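Putative sugar binding protein (Bacteroides vulgatus ATCC 8482, PDB 3KEZ) probably binds sugars or other nutrients at the outer membrane, as a calcium-binding member of the SusD family. Local coordinates at residues 24-29 / 89-94; 126-131 / 206-211; 232-237 / 241-246. One frame throughout, in Å; residues are numbered along the deposited sequence.

Contact 1: residues 24-29 / 89-94; sequences EFTLNG and IQNCNL
T26 carries the whole approach of helix 20-34 to N91 and L94 of helix 80-96, so the walk along 24-29 turns on one small side chain. The carbonyl O of E24, one turn ahead of N28, takes the backbone N-H of N28 at 2.9 Å, an ordinary bond of the helix. At T26 the CA-CB bond points toward the second helix. OG1 lies beside the backbone N (chi1 -53°), which puts CG2 anti to that nitrogen and sends the methyl ahead; the hydroxyl turns back and is hydrogen-bonded to the carbonyl O of D22. T26 CG2 comes to 3.6 Å from the backbone O of N91 and to 4.0 Å from N91 CB, an apolar methyl set against the backbone carbonyl and CB of one residue. One turn further along, L94 CD2 meets the same T26 CG2 at 4.1 Å, methyl against methyl. The amide of N91 stands at the margin, its OD1 4.0 Å from T26 CG2 and its ND2 hydrogen-bonded to the carbonyl O of S87. L27 comes next and turns away from 89-94, packing on I95 later in the same neighbouring helix and on L115 of helix 109-134. The two segments run in roughly opposite directions, and a separation of 6.7 Å between T26 CA and N91 CA is consistent with the small threonine at the closest approach. This is slender helix-on-helix packing within the largely helical framework of the SusD family, which belongs to the TPR clan.

Contact 2: residues 126-131 / 206-211; sequences ALFDLT and YLYKGE
The carbonyl O of L127, one residue before the F128 that meets Y208, is gripped twice by T131: by its backbone N at 2.9 Å and by its OG1 at 2.8 Å. The two donors come from opposite faces of the carbonyl plane, the hydroxyl standing 38° out of it, the threonine hydroxyl donating back into its own helix. The contact itself is left to two rings. F128 holds CG anti to the backbone N (chi1 178°), which reaches the ring out from helix 109-134 until CZ sits 3.6 Å above the plane of the Y208 ring, over its centre. This is a T-shaped pair, edge of F128 to face of Y208, with centroids 4.9 Å apart and planes at 72°. F128 CE1 shares the approach, at 3.9 Å from Y208 CD2. The phenol does not end in an apolar setting: Y208 OH is hydrogen-bonded to NH1 of R132, whose NH2 forms a salt bridge with OD1 of D129, and the other oxygen of that aspartate meets the hydroxyl of Y40. One arginine thus links the polar end of the tyrosine to the helix that presents the phenylalanine. Just past Y208 the helix stops in a Schellman motif at G210, with E211 N bonded to Y206 O and E211 standing at the N-cap position of the next helix; K209 NZ closes a 2.7 Å salt bridge to E211 OE2. The pair therefore lies where helix 195-209 gives way to helix 212-229, buried against helix 109-134, with Y170 of helix 166-183 touching both rings and R404 of a loop touching Y208.

Contact 3: residues 232-237 / 241-246; sequences ALWTNE and TAWGND
W234 lays one face of its indole on the methyl of A242 and turns its outer edge to the ring of W243, and reading it outward from CB takes in most of this contact. The CB bond heads toward 241-246, and CG is anti to the carbonyl carbon (chi1 -73°), which swings the indole across to 241-246, chi2 (-37°) then setting its face on A242. The methyl of A242 lies over the five-membered ring as a CH-pi contact. NE1 turns its N-H to a water at 3.0 Å, which also accepts a weak bond from ND2 of N245. Further out, CZ2 passes 4.0 Å from the backbone O of A242. The far corner does the rest: CZ3 stands 3.6 Å above the plane of the W243 six-membered ring, over its centre, and CH2 approaches W243 CE3 at 4.0 Å. The two indoles make an edge-to-face pair, centroids 4.8 Å apart and planes at 61°, W234 giving the edge. An alanine in place of W234 is likely to strip the cover from the A242 methyl and open a gap against the face of W243, while the water would lose its indole donor. A second water joins the segments, held by E237 O at 3.0 Å and by T241 OG1. W243 also forms an edge-to-face pair with Y239, and its side chain lies about 11 Å from the bound calcium. A type I turn from A242 to N245 then leads on, N245 O accepting from the calcium-site residue Q322. The tryptophans rest on R336 of strand 332-336, and NH1 of R367 on helix 354-368 is hydrogen-bonded to the carbonyl O of W234.

Overall arrangement
Along the chain the three contacts follow in series, none nested and none crossing. Contact 1 closes first, bringing helix 80-96 back to helix 20-34 after 59 intervening residues. The next helix, 109-134, packs on 80-96 through I89, which touches A126 and L130 with its CG1 and CD1; contacts 1 and 2 are thus joined directly, although their centres are 22 Å apart. Contact 2 closes a longer excursion of 74 residues, through helix 166-183 to the end of helix 195-209. Contact 3 is local, folding the loop after helix 212-229 over only three residues. It lies across the chain's centre from contact 2, about 15 Å away at the nearest atoms, and nearer the calcium site.

Contact 1: residues 24-29 / 89-94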
loop_
_atom_site.group_PDB
_atom_site.type_symbol
_atom_site.label_atom_id
_atom_site.label_comp_id
_atom_site.label_asym_id
_atom_site.label_seq_id
_atom_site.Cartn_x
_atom_site.Cartn_y
_atom_site.Cartn_z
ATOM N N GLU A 24 -7.044 -16.096 -17.450
ATOM C CA GLU A 24 -8.056 -15.455 -16.612
ATOM C C GLU A 24 -8.218 -16.236 -15.307
ATOM O O GLU A 24 -8.330 -15.656 -14.235
ATOM C CB GLU A 24 -9.397 -15.336 -17.343
ATOM C CG GLU A 24 -10.333 -14.366 -16.662
ATOM N N PHE A 25 -8.201 -17.557 -15.409
ATOM C CA PHE A 25 -8.261 -18.436 -14.243
ATOM C C PHE A 25 -7.075 -18.235 -13.319
ATOM O O PHE A 25 -7.224 -18.168 -12.096
ATOM C CB PHE A 25 -8.287 -19.903 -14.703
ATOM C CG PHE A 25 -8.293 -20.879 -13.562
ATOM C CD1 PHE A 25 -9.480 -21.192 -12.908
ATOM C CD2 PHE A 25 -7.115 -21.463 -13.125
ATOM C CE1 PHE A 25 -9.492 -22.084 -11.859
ATOM C CE2 PHE A 25 -7.116 -22.340 -12.058
ATOM C CZ PHE A 25 -8.314 -22.655 -11.429
ATOM N N THR A 26 -5.890 -18.110 -13.901
ATOM C CA THR A 26 -4.703 -17.888 -13.107
ATOM C C THR A 26 -4.804 -16.524 -12.407
ATOM O O THR A 26 -4.487 -16.439 -11.228
ATOM C CB THR A 26 -3.417 -18.004 -13.947
ATOM O OG1 THR A 26 -3.421 -19.258 -14.642
ATOM C CG2 THR A 26 -2.155 -17.932 -13.063
ATOM N N LEU A 27 -5.278 -15.480 -13.108
ATOM C CA LEU A 27 -5.411 -14.147 -12.475
ATOM C C LEU A 27 -6.416 -14.197 -11.319
ATOM O O LEU A 27 -6.174 -13.625 -10.271
ATOM C CB LEU A 27 -5.764 -13.011 -13.461
ATOM C CG LEU A 27 -4.563 -12.373 -14.165
ATOM C CD1 LEU A 27 -4.989 -11.531 -15.436
ATOM C CD2 LEU A 27 -3.679 -11.591 -13.127
ATOM N N ASN A 28 -7.517 -14.902 -11.517
ATOM C CA ASN A 28 -8.508 -15.018 -10.473
ATOM C C ASN A 28 -7.909 -15.626 -9.215
ATOM O O ASN A 28 -8.170 -15.138 -8.118
ATOM C CB ASN A 28 -9.715 -15.839 -10.949
ATOM C CG ASN A 28 -10.492 -15.155 -12.072
ATOM O OD1 ASN A 28 -10.487 -13.939 -12.192
ATOM N ND2 ASN A 28 -11.167 -15.948 -12.896
ATOM N N GLY A 29 -7.097 -16.672 -9.376
ATOM C CA GLY A 29 -6.357 -17.239 -8.256
ATOM C C GLY A 29 -5.459 -16.220 -7.577
ATOM O O GLY A 29 -5.394 -16.169 -6.346
ATOM N N ILE A 89 3.859 -13.762 -7.182
ATOM C CA ILE A 89 4.889 -13.647 -8.250
ATOM C C ILE A 89 5.006 -14.936 -9.101
ATOM O O ILE A 89 5.076 -14.871 -10.322
ATOM C CB ILE A 89 6.315 -13.270 -7.652
ATOM C CG1 ILE A 89 6.266 -11.857 -7.044
ATOM C CG2 ILE A 89 7.395 -13.498 -8.726
ATOM C CD1 ILE A 89 7.534 -11.418 -6.180
ATOM N N GLN A 90 5.025 -16.102 -8.471
ATOM C CA GLN A 90 5.094 -17.359 -9.262
ATOM C C GLN A 90 3.949 -17.473 -10.269
ATOM O O GLN A 90 4.164 -17.875 -11.398
ATOM C CB GLN A 90 5.074 -18.610 -8.374
ATOM C CG GLN A 90 6.358 -18.974 -7.726
ATOM C CD GLN A 90 7.407 -19.437 -8.712
ATOM O OE1 GLN A 90 7.330 -20.545 -9.254
ATOM N NE2 GLN A 90 8.399 -18.603 -8.935
ATOM N N ASN A 91 2.723 -17.125 -9.862
ATOM C CA ASN A 91 1.578 -17.200 -10.794
ATOM C C ASN A 91 1.571 -16.109 -11.866
ATOM O O ASN A 91 1.071 -16.319 -13.005
ATOM C CB ASN A 91 0.267 -17.260 -9.995
ATOM C CG ASN A 91 0.077 -18.628 -9.333
ATOM O OD1 ASN A 91 -0.213 -19.601 -10.009
ATOM N ND2 ASN A 91 0.317 -18.709 -8.032
ATOM N N CYS A 92 2.117 -14.940 -11.522
ATOM C CA CYS A 92 2.354 -13.911 -12.519
ATOM C C CYS A 92 3.336 -14.417 -13.567
ATOM O O CYS A 92 3.103 -14.240 -14.737
ATOM C CB CYS A 92 2.906 -12.633 -11.902
ATOM S SG CYS A 92 1.716 -11.722 -10.835
ATOM N N ASN A 93 4.445 -15.024 -13.125
ATOM C CA ASN A 93 5.429 -15.666 -14.011
ATOM C C ASN A 93 4.825 -16.721 -14.894
ATOM O O ASN A 93 5.114 -16.762 -16.090
ATOM C CB ASN A 93 6.574 -16.282 -13.192
ATOM C CG ASN A 93 7.382 -15.223 -12.453
ATOM O OD1 ASN A 93 7.228 -14.025 -12.733
ATOM N ND2 ASN A 93 8.243 -15.643 -11.524
ATOM N N LEU A 94 3.966 -17.562 -14.315
ATOM C CA LEU A 94 3.230 -18.556 -15.100
ATOM C C LEU A 94 2.504 -17.882 -16.252
ATOM O O LEU A 94 2.605 -18.337 -17.409
ATOM C CB LEU A 94 2.237 -19.337 -14.232
ATOM C CG LEU A 94 1.403 -20.407 -14.950
ATOM C CD1 LEU A 94 2.288 -21.513 -15.564
ATOM C CD2 LEU A 94 0.370 -21.005 -14.007
#

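Contact 2: residues 126-131 / 206-211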
loop_
_atom_site.group_PDB
_atom_site.type_symbol
_atom_site.label_atom_id
_atom_site.label_comp_id
_atom_site.label_asym_id
_atom_site.label_seq_id
_atom_site.Cartn_x
_atom_site.Cartn_y
_atom_site.Cartn_z
ATOM N N ALA A 126 4.083 -6.746 -6.093
ATOM C CA ALA A 126 4.479 -7.767 -5.107
ATOM C C ALA A 126 5.983 -7.676 -4.808
ATOM O O ALA A 126 6.397 -7.781 -3.637
ATOM C CB ALA A 126 4.091 -9.174 -5.588
ATOM N N LEU A 127 6.804 -7.481 -5.850
ATOM C CA LEU A 127 8.244 -7.367 -5.635
ATOM C C LEU A 127 8.556 -6.044 -4.900
ATOM O O LEU A 127 9.430 -6.018 -4.041
ATOM C CB LEU A 127 9.056 -7.494 -6.930
ATOM C CG LEU A 127 10.609 -7.389 -6.858
ATOM C CD1 LEU A 127 11.151 -8.389 -5.872
ATOM C CD2 LEU A 127 11.201 -7.593 -8.275
ATOM N N PHE A 128 7.808 -4.980 -5.181
ATOM C CA PHE A 128 7.972 -3.710 -4.435
ATOM C C PHE A 128 7.695 -3.928 -2.939
ATOM O O PHE A 128 8.482 -3.494 -2.085
ATOM C CB PHE A 128 7.086 -2.609 -5.027
ATOM C CG PHE A 128 7.163 -1.284 -4.297
ATOM C CD1 PHE A 128 8.347 -0.580 -4.210
ATOM C CD2 PHE A 128 6.014 -0.706 -3.740
ATOM C CE1 PHE A 128 8.388 0.677 -3.591
ATOM C CE2 PHE A 128 6.065 0.504 -3.110
ATOM C CZ PHE A 128 7.230 1.212 -3.058
ATOM N N ASP A 129 6.616 -4.641 -2.614
ATOM C CA ASP A 129 6.320 -4.908 -1.217
ATOM C C ASP A 129 7.407 -5.756 -0.564
ATOM O O ASP A 129 7.830 -5.469 0.558
ATOM C CB ASP A 129 4.909 -5.510 -1.034
ATOM C CG ASP A 129 3.848 -4.452 -0.865
ATOM O OD1 ASP A 129 4.120 -3.525 -0.078
ATOM O OD2 ASP A 129 2.767 -4.511 -1.524
ATOM N N LEU A 130 7.888 -6.790 -1.246
ATOM C CA LEU A 130 8.965 -7.587 -0.669
ATOM C C LEU A 130 10.190 -6.679 -0.439
ATOM O O LEU A 130 10.841 -6.769 0.575
ATOM C CB LEU A 130 9.353 -8.792 -1.549
ATOM C CG LEU A 130 8.457 -10.042 -1.550
ATOM C CD1 LEU A 130 8.777 -10.913 -2.766
ATOM C CD2 LEU A 130 8.645 -10.843 -0.283
ATOM N N THR A 131 10.475 -5.798 -1.374
ATOM C CA THR A 131 11.699 -5.005 -1.301
ATOM C C THR A 131 11.632 -3.980 -0.179
ATOM O O THR A 131 12.587 -3.795 0.546
ATOM C CB THR A 131 11.970 -4.353 -2.678
ATOM O OG1 THR A 131 12.116 -5.384 -3.668
ATOM C CG2 THR A 131 13.257 -3.481 -2.652
ATOM N N TYR A 206 8.683 5.485 -8.165
ATOM C CA TYR A 206 9.639 6.528 -8.540
ATOM C C TYR A 206 9.995 7.481 -7.399
ATOM O O TYR A 206 11.152 7.941 -7.305
ATOM C CB TYR A 206 9.137 7.298 -9.764
ATOM C CG TYR A 206 9.231 6.563 -11.121
ATOM C CD1 TYR A 206 10.429 5.995 -11.552
ATOM C CD2 TYR A 206 8.178 6.606 -12.029
ATOM C CE1 TYR A 206 10.546 5.408 -12.783
ATOM C CE2 TYR A 206 8.296 6.026 -13.318
ATOM C CZ TYR A 206 9.485 5.447 -13.666
ATOM O OH TYR A 206 9.641 4.891 -14.871
ATOM N N LEU A 207 9.025 7.842 -6.553
ATOM C CA LEU A 207 9.338 8.735 -5.400
ATOM C C LEU A 207 10.309 8.049 -4.486
ATOM O O LEU A 207 11.307 8.647 -4.036
ATOM C CB LEU A 207 8.068 9.109 -4.607
ATOM C CG LEU A 207 7.041 9.994 -5.285
ATOM C CD1 LEU A 207 5.765 10.131 -4.469
ATOM C CD2 LEU A 207 7.708 11.331 -5.549
ATOM N N TYR A 208 10.045 6.789 -4.181
ATOM C CA TYR A 208 10.964 6.018 -3.270
ATOM C C TYR A 208 12.378 5.933 -3.791
ATOM O O TYR A 208 13.325 5.893 -3.015
ATOM C CB TYR A 208 10.500 4.565 -3.072
ATOM C CG TYR A 208 9.401 4.317 -2.071
ATOM C CD1 TYR A 208 8.215 5.008 -2.123
ATOM C CD2 TYR A 208 9.545 3.366 -1.081
ATOM C CE1 TYR A 208 7.211 4.760 -1.238
ATOM C CE2 TYR A 208 8.520 3.113 -0.171
ATOM C CZ TYR A 208 7.353 3.795 -0.269
ATOM O OH TYR A 208 6.303 3.537 0.594
ATOM N N LYS A 209 12.518 5.852 -5.107
ATOM C CA LYS A 209 13.816 5.861 -5.764
ATOM C C LYS A 209 14.423 7.241 -5.956
ATOM O O LYS A 209 15.545 7.338 -6.361
ATOM C CB LYS A 209 13.718 5.122 -7.118
ATOM C CG LYS A 209 15.007 4.756 -7.753
ATOM C CD LYS A 209 14.779 3.965 -8.999
ATOM C CE LYS A 209 16.088 3.580 -9.637
ATOM N NZ LYS A 209 16.407 4.510 -10.676
ATOM N N GLY A 210 13.692 8.311 -5.667
ATOM C CA GLY A 210 14.205 9.655 -5.931
ATOM C C GLY A 210 14.175 10.079 -7.379
ATOM O O GLY A 210 14.892 11.006 -7.752
ATOM N N GLU A 211 13.371 9.406 -8.202
ATOM C CA GLU A 211 13.217 9.781 -9.628
ATOM C C GLU A 211 12.003 10.699 -9.786
ATOM O O GLU A 211 10.958 10.293 -10.282
ATOM C CB GLU A 211 13.117 8.519 -10.501
ATOM C CG GLU A 211 14.447 7.732 -10.400
ATOM C CD GLU A 211 14.811 6.894 -11.602
ATOM O OE1 GLU A 211 13.942 6.263 -12.241
ATOM O OE2 GLU A 211 16.026 6.840 -11.884
#

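Contact 3: residues 232-237 / 241-246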
loop_
_atom_site.group_PDB
_atom_site.type_symbol
_atom_site.label_atom_id
_atom_site.label_comp_id
_atom_site.label_asym_id
_atom_site.label_seq_id
_atom_site.Cartn_x
_atom_site.Cartn_y
_atom_site.Cartn_z
ATOM N N ALA A 232 -13.177 10.474 -9.670
ATOM C CA ALA A 232 -13.063 11.811 -9.151
ATOM C C ALA A 232 -12.806 11.657 -7.670
ATOM O O ALA A 232 -13.281 10.705 -7.041
ATOM C CB ALA A 232 -14.348 12.640 -9.455
ATOM N N LEU A 233 -12.014 12.564 -7.120
ATOM C CA LEU A 233 -11.826 12.650 -5.688
ATOM C C LEU A 233 -13.198 12.734 -5.019
ATOM O O LEU A 233 -14.100 13.472 -5.468
ATOM C CB LEU A 233 -10.994 13.888 -5.315
ATOM C CG LEU A 233 -9.499 13.968 -5.690
ATOM C CD1 LEU A 233 -8.915 15.353 -5.226
ATOM C CD2 LEU A 233 -8.741 12.825 -5.115
ATOM N N TRP A 234 -13.362 11.953 -3.963
ATOM C CA TRP A 234 -14.577 12.035 -3.135
ATOM C C TRP A 234 -14.758 13.456 -2.625
ATOM O O TRP A 234 -13.821 14.042 -2.080
ATOM C CB TRP A 234 -14.475 11.070 -1.938
ATOM C CG TRP A 234 -14.624 9.619 -2.297
ATOM C CD1 TRP A 234 -15.465 9.075 -3.243
ATOM C CD2 TRP A 234 -13.945 8.532 -1.702
ATOM N NE1 TRP A 234 -15.313 7.700 -3.276
ATOM C CE2 TRP A 234 -14.376 7.350 -2.346
ATOM C CE3 TRP A 234 -12.968 8.429 -0.704
ATOM C CZ2 TRP A 234 -13.891 6.113 -2.004
ATOM C CZ3 TRP A 234 -12.507 7.201 -0.379
ATOM C CH2 TRP A 234 -12.966 6.059 -1.016
ATOM N N THR A 235 -15.952 14.017 -2.785
ATOM C CA THR A 235 -16.219 15.361 -2.278
ATOM C C THR A 235 -16.119 15.410 -0.745
ATOM O O THR A 235 -16.160 14.380 -0.054
ATOM C CB THR A 235 -17.606 15.864 -2.671
ATOM O OG1 THR A 235 -18.587 15.072 -1.997
ATOM C CG2 THR A 235 -17.831 15.777 -4.202
ATOM N N ASN A 236 -15.982 16.613 -0.219
ATOM C CA ASN A 236 -16.037 16.825 1.234
ATOM C C ASN A 236 -17.303 16.188 1.825
ATOM O O ASN A 236 -17.252 15.510 2.833
ATOM C CB ASN A 236 -15.986 18.327 1.502
ATOM C CG ASN A 236 -16.083 18.675 2.945
ATOM O OD1 ASN A 236 -17.186 18.958 3.438
ATOM N ND2 ASN A 236 -14.941 18.713 3.640
ATOM N N GLU A 237 -18.436 16.379 1.155
ATOM C CA GLU A 237 -19.705 15.761 1.575
ATOM C C GLU A 237 -19.746 14.221 1.527
ATOM O O GLU A 237 -20.306 13.587 2.415
ATOM C CB GLU A 237 -20.848 16.327 0.731
ATOM C CG GLU A 237 -22.208 15.942 1.251
ATOM C CD GLU A 237 -23.324 16.674 0.561
ATOM O OE1 GLU A 237 -23.069 17.769 -0.002
ATOM O OE2 GLU A 237 -24.467 16.160 0.604
ATOM N N THR A 241 -18.649 8.746 4.259
ATOM C CA THR A 241 -19.316 7.465 3.986
ATOM C C THR A 241 -18.946 6.782 2.666
ATOM O O THR A 241 -19.413 5.662 2.409
ATOM C CB THR A 241 -20.870 7.588 4.029
ATOM O OG1 THR A 241 -21.307 8.464 2.984
ATOM C CG2 THR A 241 -21.346 8.092 5.395
ATOM N N ALA A 242 -18.114 7.433 1.848
ATOM C CA ALA A 242 -17.843 6.968 0.484
ATOM C C ALA A 242 -17.130 5.596 0.521
ATOM O O ALA A 242 -17.267 4.774 -0.392
ATOM C CB ALA A 242 -16.968 7.998 -0.272
ATOM N N TRP A 243 -16.383 5.387 1.601
ATOM C CA TRP A 243 -15.662 4.153 1.882
ATOM C C TRP A 243 -16.541 2.890 1.886
ATOM O O TRP A 243 -16.030 1.793 1.666
ATOM C CB TRP A 243 -14.993 4.256 3.256
ATOM C CG TRP A 243 -14.166 5.470 3.400
ATOM C CD1 TRP A 243 -14.580 6.703 3.825
ATOM C CD2 TRP A 243 -12.780 5.601 3.072
ATOM N NE1 TRP A 243 -13.530 7.599 3.776
ATOM C CE2 TRP A 243 -12.416 6.941 3.325
ATOM C CE3 TRP A 243 -11.804 4.710 2.594
ATOM C CZ2 TRP A 243 -11.128 7.415 3.110
ATOM C CZ3 TRP A 243 -10.532 5.183 2.395
ATOM C CH2 TRP A 243 -10.203 6.526 2.653
ATOM N N GLY A 244 -17.838 3.029 2.175
ATOM C CA GLY A 244 -18.772 1.879 2.170
ATOM C C GLY A 244 -19.604 1.725 0.905
ATOM O O GLY A 244 -20.382 0.752 0.786
ATOM N N ASN A 245 -19.473 2.676 -0.030
ATOM C CA ASN A 245 -20.119 2.572 -1.355
ATOM C C ASN A 245 -19.626 1.319 -2.079
ATOM O O ASN A 245 -18.541 0.813 -1.779
ATOM C CB ASN A 245 -19.776 3.770 -2.262
ATOM C CG ASN A 245 -20.307 5.088 -1.730
ATOM O OD1 ASN A 245 -21.235 5.096 -0.935
ATOM N ND2 ASN A 245 -19.696 6.207 -2.148
ATOM N N ASP A 246 -20.378 0.886 -3.079
ATOM C CA ASP A 246 -19.919 -0.166 -3.961
ATOM C C ASP A 246 -19.801 0.522 -5.325
ATOM O O ASP A 246 -20.802 0.839 -5.970
ATOM C CB ASP A 246 -20.906 -1.338 -3.947
ATOM C CG ASP A 246 -20.217 -2.720 -3.992
ATOM O OD1 ASP A 246 -18.953 -2.828 -4.093
ATOM O OD2 ASP A 246 -20.973 -3.712 -3.951
HETATM O O HOH W 1 -17.212 5.555 -4.244
HETATM O O HOH W 2 -20.876 11.036 3.833
#